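Local coordinates for putative xanthine dehydrogenase YAGS fad-binding subunit (Escherichia coli, PDB 5G5G), which binds the pterin cytosine dinucleotide and the dioxothiomolybdenum ion, and probably forms the catalytic subunit of a periplasmic aldehyde oxidase, at residues V320-L325 with P352-G357; S303-S308 with N331-L336. All blocks are in the same frame, centred on the assembly; numbering follows the deposited sequence.

Contact 1: residues V320-L325 with P352-G357; sequences VQQSEL and PGEAPG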
ATOM      1  N   VAL C 320      -2.208  23.939  -8.277  1.00 14.81           N
ATOM      2  CA  VAL C 320      -1.548  25.241  -8.490  1.00 16.25           C
ATOM      3  C   VAL C 320      -1.597  26.086  -7.245  1.00 16.55           C
ATOM      4  O   VAL C 320      -0.955  27.115  -7.192  1.00 16.64           O
ATOM      5  CB  VAL C 320      -2.127  25.996  -9.687  1.00 16.85           C
ATOM      6  CG1 VAL C 320      -2.059  25.122 -10.927  1.00 17.35           C
ATOM      7  CG2 VAL C 320      -3.558  26.426  -9.436  1.00 17.67           C
ATOM      8  N   GLN C 321      -2.363  25.674  -6.236  1.00 17.54           N
ATOM      9  CA  GLN C 321      -2.538  26.545  -5.064  1.00 20.31           C
ATOM     10  C   GLN C 321      -1.245  26.899  -4.374  1.00 18.84           C
ATOM     11  O   GLN C 321      -1.064  28.072  -4.014  1.00 20.54           O
ATOM     12  CB  GLN C 321      -3.522  25.991  -4.010  1.00 24.56           C
ATOM     13  CG  GLN C 321      -3.433  26.764  -2.662  1.00 29.77           C
ATOM     14  CD  GLN C 321      -4.384  26.247  -1.580  1.00 36.62           C
ATOM     15  OE1 GLN C 321      -5.405  26.882  -1.272  1.00 41.92           O
ATOM     16  NE2 GLN C 321      -4.043  25.095  -0.997  1.00 35.53           N
ATOM     17  N   GLN C 322      -0.334  25.944  -4.164  1.00 16.64           N
ATOM     18  CA  GLN C 322       0.891  26.256  -3.451  1.00 15.62           C
ATOM     19  C   GLN C 322       1.709  27.290  -4.169  1.00 15.77           C
ATOM     20  O   GLN C 322       2.442  28.059  -3.527  1.00 16.24           O
ATOM     21  CB  GLN C 322       1.811  25.057  -3.205  1.00 15.92           C
ATOM     22  CG  GLN C 322       2.601  24.553  -4.390  1.00 15.41           C
ATOM     23  CD  GLN C 322       1.738  23.767  -5.354  1.00 15.26           C
ATOM     24  OE1 GLN C 322       1.168  22.745  -4.960  1.00 16.16           O
ATOM     25  NE2 GLN C 322       1.682  24.191  -6.611  1.00 14.82           N
ATOM     26  N   SER C 323       1.566  27.337  -5.476  1.00 14.70           N
ATOM     27  CA  SER C 323       2.343  28.289  -6.258  1.00 15.42           C
ATOM     28  C   SER C 323       1.892  29.731  -6.044  1.00 16.15           C
ATOM     29  O   SER C 323       2.590  30.678  -6.492  1.00 17.57           O
ATOM     30  CB  SER C 323       2.295  27.915  -7.742  1.00 15.07           C
ATOM     31  OG  SER C 323       2.847  26.632  -7.910  1.00 14.62           O
ATOM     32  N   GLU C 324       0.719  29.909  -5.436  1.00 15.99           N
ATOM     33  CA  GLU C 324       0.210  31.217  -5.109  1.00 17.52           C
ATOM     34  C   GLU C 324       0.847  31.771  -3.857  1.00 16.98           C
ATOM     35  O   GLU C 324       0.740  32.982  -3.616  1.00 17.72           O
ATOM     36  CB  GLU C 324      -1.319  31.211  -4.909  1.00 19.13           C
ATOM     37  CG  GLU C 324      -2.019  30.746  -6.208  1.00 21.29           C
ATOM     38  CD  GLU C 324      -3.501  30.411  -6.101  1.00 24.84           C
ATOM     39  OE1 GLU C 324      -4.089  30.490  -4.987  1.00 26.59           O
ATOM     40  OE2 GLU C 324      -4.071  30.015  -7.154  1.00 28.90           O
ATOM     41  N   LEU C 325       1.471  30.931  -3.054  1.00 16.07           N
ATOM     42  CA  LEU C 325       1.929  31.332  -1.692  1.00 16.39           C
ATOM     43  C   LEU C 325       3.382  31.001  -1.379  1.00 16.03           C
ATOM     44  O   LEU C 325       3.971  31.605  -0.466  1.00 16.80           O
ATOM     45  CB  LEU C 325       1.059  30.610  -0.623  1.00 15.76           C
ATOM     46  CG  LEU C 325      -0.352  31.137  -0.538  1.00 16.95           C
ATOM     47  CD1 LEU C 325      -1.243  30.216   0.304  1.00 16.92           C
ATOM     48  CD2 LEU C 325      -0.414  32.547  -0.006  1.00 17.61           C
ATOM     49  N   PRO C 352      -4.048  16.427  -1.156  1.00 13.21           N
ATOM     50  CA  PRO C 352      -4.610  16.674  -2.471  1.00 13.49           C
ATOM     51  C   PRO C 352      -4.166  18.043  -2.965  1.00 13.41           C
ATOM     52  O   PRO C 352      -4.158  19.021  -2.183  1.00 12.65           O
ATOM     53  CB  PRO C 352      -6.130  16.678  -2.247  1.00 14.38           C
ATOM     54  CG  PRO C 352      -6.316  16.630  -0.786  1.00 14.86           C
ATOM     55  CD  PRO C 352      -5.078  16.198  -0.131  1.00 13.68           C
ATOM     56  N   GLY C 353      -3.748  18.050  -4.216  1.00 13.38           N
ATOM     57  CA  GLY C 353      -3.267  19.264  -4.849  1.00 13.54           C
ATOM     58  C   GLY C 353      -1.802  19.522  -4.564  1.00 13.85           C
ATOM     59  O   GLY C 353      -0.996  19.582  -5.505  1.00 13.09           O
ATOM     60  N   GLU C 354      -1.413  19.720  -3.289  1.00 13.37           N
ATOM     61  CA  GLU C 354      -0.006  20.008  -3.007  1.00 13.93           C
ATOM     62  C   GLU C 354       0.915  18.859  -3.343  1.00 12.83           C
ATOM     63  O   GLU C 354       2.026  19.067  -3.830  1.00 12.42           O
ATOM     64  CB  GLU C 354       0.205  20.436  -1.536  1.00 14.95           C
ATOM     65  CG  GLU C 354       0.088  21.934  -1.334  1.00 16.79           C
ATOM     66  CD  GLU C 354      -1.320  22.449  -1.261  1.00 19.48           C
ATOM     67  OE1 GLU C 354      -2.293  21.676  -1.234  1.00 19.71           O
ATOM     68  OE2 GLU C 354      -1.444  23.688  -1.221  1.00 24.60           O
ATOM     69  N   ALA C 355       0.491  17.618  -3.131  1.00 12.13           N
ATOM     70  CA  ALA C 355       1.445  16.532  -3.436  1.00 11.57           C
ATOM     71  C   ALA C 355       1.879  16.586  -4.937  1.00 11.88           C
ATOM     72  O   ALA C 355       3.057  16.711  -5.236  1.00 12.14           O
ATOM     73  CB  ALA C 355       0.884  15.169  -3.025  1.00 11.71           C
ATOM     74  N   PRO C 356       0.930  16.548  -5.893  1.00 12.39           N
ATOM     75  CA  PRO C 356       1.354  16.640  -7.300  1.00 12.23           C
ATOM     76  C   PRO C 356       1.829  18.019  -7.714  1.00 12.23           C
ATOM     77  O   PRO C 356       2.753  18.138  -8.561  1.00 13.13           O
ATOM     78  CB  PRO C 356       0.111  16.174  -8.083  1.00 12.60           C
ATOM     79  CG  PRO C 356      -1.053  16.529  -7.174  1.00 12.60           C
ATOM     80  CD  PRO C 356      -0.529  16.283  -5.781  1.00 12.37           C
ATOM     81  N   GLY C 357       1.291  19.074  -7.114  1.00 11.93           N
ATOM     82  CA  GLY C 357       1.751  20.420  -7.462  1.00 11.89           C
ATOM     83  C   GLY C 357       3.210  20.621  -7.147  1.00 11.97           C
ATOM     84  O   GLY C 357       3.949  21.185  -7.955  1.00 11.93           O
TER

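Contact 2: residues S303-S308 with N331-L336; sequences SHESWS and NRHTGL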
ATOM      1  N   SER C 303       4.005  31.386 -13.460  1.00 16.31           N
ATOM      2  CA  SER C 303       2.776  30.911 -14.060  1.00 16.03           C
ATOM      3  C   SER C 303       2.710  29.398 -13.827  1.00 15.40           C
ATOM      4  O   SER C 303       3.697  28.649 -14.072  1.00 14.78           O
ATOM      5  CB  SER C 303       2.712  31.204 -15.546  1.00 16.82           C
ATOM      6  OG  SER C 303       1.591  30.544 -16.197  1.00 16.97           O
ATOM      7  N   HIS C 304       1.566  28.929 -13.319  1.00 14.87           N
ATOM      8  CA  HIS C 304       1.390  27.485 -13.106  1.00 14.68           C
ATOM      9  C   HIS C 304      -0.036  27.141 -13.545  1.00 15.12           C
ATOM     10  O   HIS C 304      -1.017  27.697 -13.015  1.00 15.33           O
ATOM     11  CB  HIS C 304       1.613  27.152 -11.653  1.00 14.26           C
ATOM     12  CG  HIS C 304       1.707  25.690 -11.343  1.00 13.77           C
ATOM     13  ND1 HIS C 304       2.116  25.246 -10.107  1.00 13.92           N
ATOM     14  CD2 HIS C 304       1.440  24.588 -12.076  1.00 13.63           C
ATOM     15  CE1 HIS C 304       2.117  23.924 -10.101  1.00 13.28           C
ATOM     16  NE2 HIS C 304       1.688  23.500 -11.276  1.00 13.39           N
ATOM     17  N   GLU C 305      -0.142  26.298 -14.562  1.00 15.58           N
ATOM     18  CA  GLU C 305      -1.461  25.787 -14.987  1.00 15.92           C
ATOM     19  C   GLU C 305      -1.442  24.276 -14.819  1.00 15.79           C
ATOM     20  O   GLU C 305      -0.419  23.648 -15.033  1.00 15.79           O
ATOM     21  CB  GLU C 305      -1.783  26.189 -16.408  1.00 17.75           C
ATOM     22  CG  GLU C 305      -1.934  27.682 -16.573  1.00 19.02           C
ATOM     23  CD  GLU C 305      -2.385  28.114 -17.942  1.00 21.34           C
ATOM     24  OE1 GLU C 305      -2.165  27.390 -18.927  1.00 21.96           O
ATOM     25  OE2 GLU C 305      -2.992  29.208 -18.028  1.00 22.57           O
ATOM     26  N   SER C 306      -2.554  23.716 -14.385  1.00 15.03           N
ATOM     27  CA  SER C 306      -2.684  22.277 -14.226  1.00 14.71           C
ATOM     28  C   SER C 306      -3.978  21.751 -14.799  1.00 14.97           C
ATOM     29  O   SER C 306      -5.051  22.361 -14.623  1.00 14.93           O
ATOM     30  CB  SER C 306      -2.600  21.918 -12.748  1.00 14.59           C
ATOM     31  OG  SER C 306      -2.534  20.503 -12.590  1.00 14.52           O
ATOM     32  N   TRP C 307      -3.852  20.656 -15.526  1.00 14.40           N
ATOM     33  CA  TRP C 307      -4.988  19.909 -16.074  1.00 14.50           C
ATOM     34  C   TRP C 307      -5.143  18.608 -15.285  1.00 14.31           C
ATOM     35  O   TRP C 307      -4.171  17.919 -15.002  1.00 14.16           O
ATOM     36  CB  TRP C 307      -4.715  19.554 -17.534  1.00 14.95           C
ATOM     37  CG  TRP C 307      -4.969  20.632 -18.504  1.00 15.54           C
ATOM     38  CD1 TRP C 307      -6.035  20.755 -19.318  1.00 16.06           C
ATOM     39  CD2 TRP C 307      -4.084  21.730 -18.821  1.00 16.12           C
ATOM     40  NE1 TRP C 307      -5.904  21.916 -20.097  1.00 16.75           N
ATOM     41  CE2 TRP C 307      -4.702  22.497 -19.815  1.00 16.72           C
ATOM     42  CE3 TRP C 307      -2.843  22.145 -18.320  1.00 16.25           C
ATOM     43  CZ2 TRP C 307      -4.107  23.697 -20.335  1.00 17.48           C
ATOM     44  CZ3 TRP C 307      -2.264  23.323 -18.809  1.00 16.52           C
ATOM     45  CH2 TRP C 307      -2.896  24.075 -19.786  1.00 17.00           C
ATOM     46  N   SER C 308      -6.375  18.267 -14.957  1.00 14.24           N
ATOM     47  CA  SER C 308      -6.731  16.957 -14.397  1.00 14.38           C
ATOM     48  C   SER C 308      -8.129  16.662 -14.929  1.00 14.86           C
ATOM     49  O   SER C 308      -8.787  17.562 -15.490  1.00 15.55           O
ATOM     50  CB  SER C 308      -6.724  16.956 -12.842  1.00 14.34           C
ATOM     51  OG  SER C 308      -7.829  17.728 -12.314  1.00 14.60           O
ATOM     52  N   ASN C 331       4.580  39.050 -10.307  1.00 16.92           N
ATOM     53  CA  ASN C 331       3.786  38.846 -11.508  1.00 17.14           C
ATOM     54  C   ASN C 331       3.487  37.390 -11.627  1.00 16.59           C
ATOM     55  O   ASN C 331       4.402  36.560 -11.732  1.00 15.67           O
ATOM     56  CB  ASN C 331       4.553  39.369 -12.734  1.00 17.96           C
ATOM     57  CG  ASN C 331       4.971  40.799 -12.562  1.00 18.65           C
ATOM     58  OD1 ASN C 331       4.164  41.712 -12.749  1.00 19.41           O
ATOM     59  ND2 ASN C 331       6.207  41.022 -12.145  1.00 18.84           N
ATOM     60  N   ARG C 332       2.206  37.074 -11.493  1.00 16.43           N
ATOM     61  CA  ARG C 332       1.783  35.700 -11.240  1.00 15.72           C
ATOM     62  C   ARG C 332       0.511  35.332 -11.973  1.00 16.41           C
ATOM     63  O   ARG C 332      -0.397  36.150 -12.157  1.00 16.88           O
ATOM     64  CB  ARG C 332       1.514  35.495  -9.721  1.00 15.42           C
ATOM     65  CG  ARG C 332       2.450  36.276  -8.801  1.00 15.19           C
ATOM     66  CD  ARG C 332       2.120  36.056  -7.326  1.00 14.85           C
ATOM     67  NE  ARG C 332       2.444  34.724  -6.828  1.00 14.40           N
ATOM     68  CZ  ARG C 332       3.556  34.346  -6.191  1.00 14.17           C
ATOM     69  NH1 ARG C 332       4.504  35.204  -5.950  1.00 14.49           N
ATOM     70  NH2 ARG C 332       3.676  33.105  -5.752  1.00 13.92           N
ATOM     71  N   HIS C 333       0.446  34.087 -12.388  1.00 16.58           N
ATOM     72  CA  HIS C 333      -0.769  33.542 -12.969  1.00 17.36           C
ATOM     73  C   HIS C 333      -0.919  32.082 -12.533  1.00 17.20           C
ATOM     74  O   HIS C 333       0.042  31.281 -12.608  1.00 16.90           O
ATOM     75  CB  HIS C 333      -0.764  33.719 -14.485  1.00 18.47           C
ATOM     76  CG  HIS C 333      -1.690  32.799 -15.205  1.00 18.51           C
ATOM     77  ND1 HIS C 333      -3.016  33.094 -15.401  1.00 19.17           N
ATOM     78  CD2 HIS C 333      -1.492  31.578 -15.757  1.00 18.57           C
ATOM     79  CE1 HIS C 333      -3.608  32.100 -16.045  1.00 19.50           C
ATOM     80  NE2 HIS C 333      -2.714  31.146 -16.245  1.00 19.53           N
ATOM     81  N   THR C 334      -2.111  31.726 -12.051  1.00 16.78           N
ATOM     82  CA  THR C 334      -2.387  30.335 -11.751  1.00 16.68           C
ATOM     83  C   THR C 334      -3.742  29.989 -12.278  1.00 16.83           C
ATOM     84  O   THR C 334      -4.633  30.825 -12.341  1.00 17.18           O
ATOM     85  CB  THR C 334      -2.319  30.005 -10.235  1.00 16.84           C
ATOM     86  OG1 THR C 334      -2.980  31.018  -9.485  1.00 17.62           O
ATOM     87  CG2 THR C 334      -0.945  29.971  -9.722  1.00 17.05           C
ATOM     88  N   GLY C 335      -3.902  28.744 -12.709  1.00 16.85           N
ATOM     89  CA  GLY C 335      -5.156  28.308 -13.252  1.00 17.50           C
ATOM     90  C   GLY C 335      -5.320  26.823 -13.286  1.00 17.32           C
ATOM     91  O   GLY C 335      -4.359  26.087 -13.533  1.00 17.05           O
ATOM     92  N   LEU C 336      -6.553  26.376 -13.044  1.00 17.27           N
ATOM     93  CA  LEU C 336      -6.919  24.970 -13.185  1.00 17.28           C
ATOM     94  C   LEU C 336      -7.722  24.742 -14.444  1.00 17.30           C
ATOM     95  O   LEU C 336      -8.517  25.601 -14.868  1.00 18.19           O
ATOM     96  CB  LEU C 336      -7.726  24.452 -11.967  1.00 17.64           C
ATOM     97  CG  LEU C 336      -7.020  24.459 -10.622  1.00 17.77           C
ATOM     98  CD1 LEU C 336      -7.999  24.020  -9.526  1.00 18.03           C
ATOM     99  CD2 LEU C 336      -5.767  23.588 -10.671  1.00 17.15           C
TER

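Contact 1: residues V320-L325 with P352-G357
Gln321 carries its CG anti to the backbone N (chi1 167°) and stays extended beyond it, while Glu354 bends at chi2, and the amide and carboxylate meet where the loop before strand 331-340 lies against the first turn of helix 354-372, with Gly353 in the N-cap position. Gln321 NE2 donates to Glu354 OE2 over 3.0 Å at 162°; the oxygen lies close to the amide plane and uses its syn lone pair. The other oxygen, Glu354 OE1, forms a salt bridge with Arg440, so the carboxylate is gripped by two partners. Arg440 also binds the carbonyl of Pro352, a residue that touches the dioxothiomolybdenum ion. In Gln322, CG sits between the backbone N and the carbonyl carbon (chi1 76°) and the chain bends at chi2, which brings its amide to the helix backbone. Its OE1 rests 3.5 Å from Gly357 CA and 3.6 Å from Glu354 CA, a close approach made possible by the missing side chain at Gly357. The amide cannot turn easily, because Gln322 NE2 bonds Ser323 OG at 3.0 Å, in the amide plane, and also Ala319 O. An alanine here would remove that amide, and is likely to leave Ser323 OG and Ala319 O without this donor and open a gap beside Gly357. Nearer the backbone, Gln322 CB packs 4.0 Å from Glu354 CG.

Contact 2: residues S303-S308 with N331-L336
Backbone bonds zip Ser303-Ser306 to His333-Leu336 in parallel register. His304 N donates to His333 O at 2.9 Å, Gly335 N to His304 O at 3.1 Å, and Ser306 N to Gly335 O at 3.1 Å. CA-H...O contacts fill in between, among them Ser303 CA to His333 O and Thr334 CA to His304 O. The axes of the two short segments approach to 4.7 Å and diverge by 3°, as neighbours inside a mixed five-stranded sheet: strand 285-293 flanks 299-310 on its other side, and strand 160-162 flanks 331-340. Polar side chains meet on the face bearing Ser303, Glu305 and His333. His333 reaches the neighbouring strand because its first torsion (chi1 160°) sets CG opposite the backbone N, and its NE2 donates to Glu305 OE2 over a short 2.6 Å at 153°. The carboxylate oxygen receives the bond on its anti side, somewhat out of the ring plane. His333 ND1 is bound by Asn161, so both ring nitrogens are engaged. Ser303 OG sits at the ring edge, 3.3 Å from His333 CD2. On the face of His304, Thr334 and Ser306 the side chains touch through carbon, Leu336 CD2 lying 4.1 Å from Ser306 CB and Thr334 CG2 near His304 CB; the polar ends turn to other partners, His304 ND1 to Ser323 OG and Thr334 OG1 to Glu324.

The segments alternate along the chain: 303-308, 320-325, 331-336, then 352-357. Loop 320-325 thus belongs to the connection between the two parallel strands of contact 2, while strand 331-340 leads on to the helix of contact 1. The contact centres lie 10 Å apart and touch directly. Ser323 OG lies 2.7 Å from His304 ND1 and Ser323 O 2.8 Å from Arg332 NH2, both probable hydrogen bonds, and Val320 CG1 packs on His304 O. The loop thus touches the strands on one hand and the start of helix 354-372 on the other, all within the molybdopterin cofactor-binding domain family. It connects the strands to the helix start, two residues after Pro352, which touches the dioxothiomolybdenum ion.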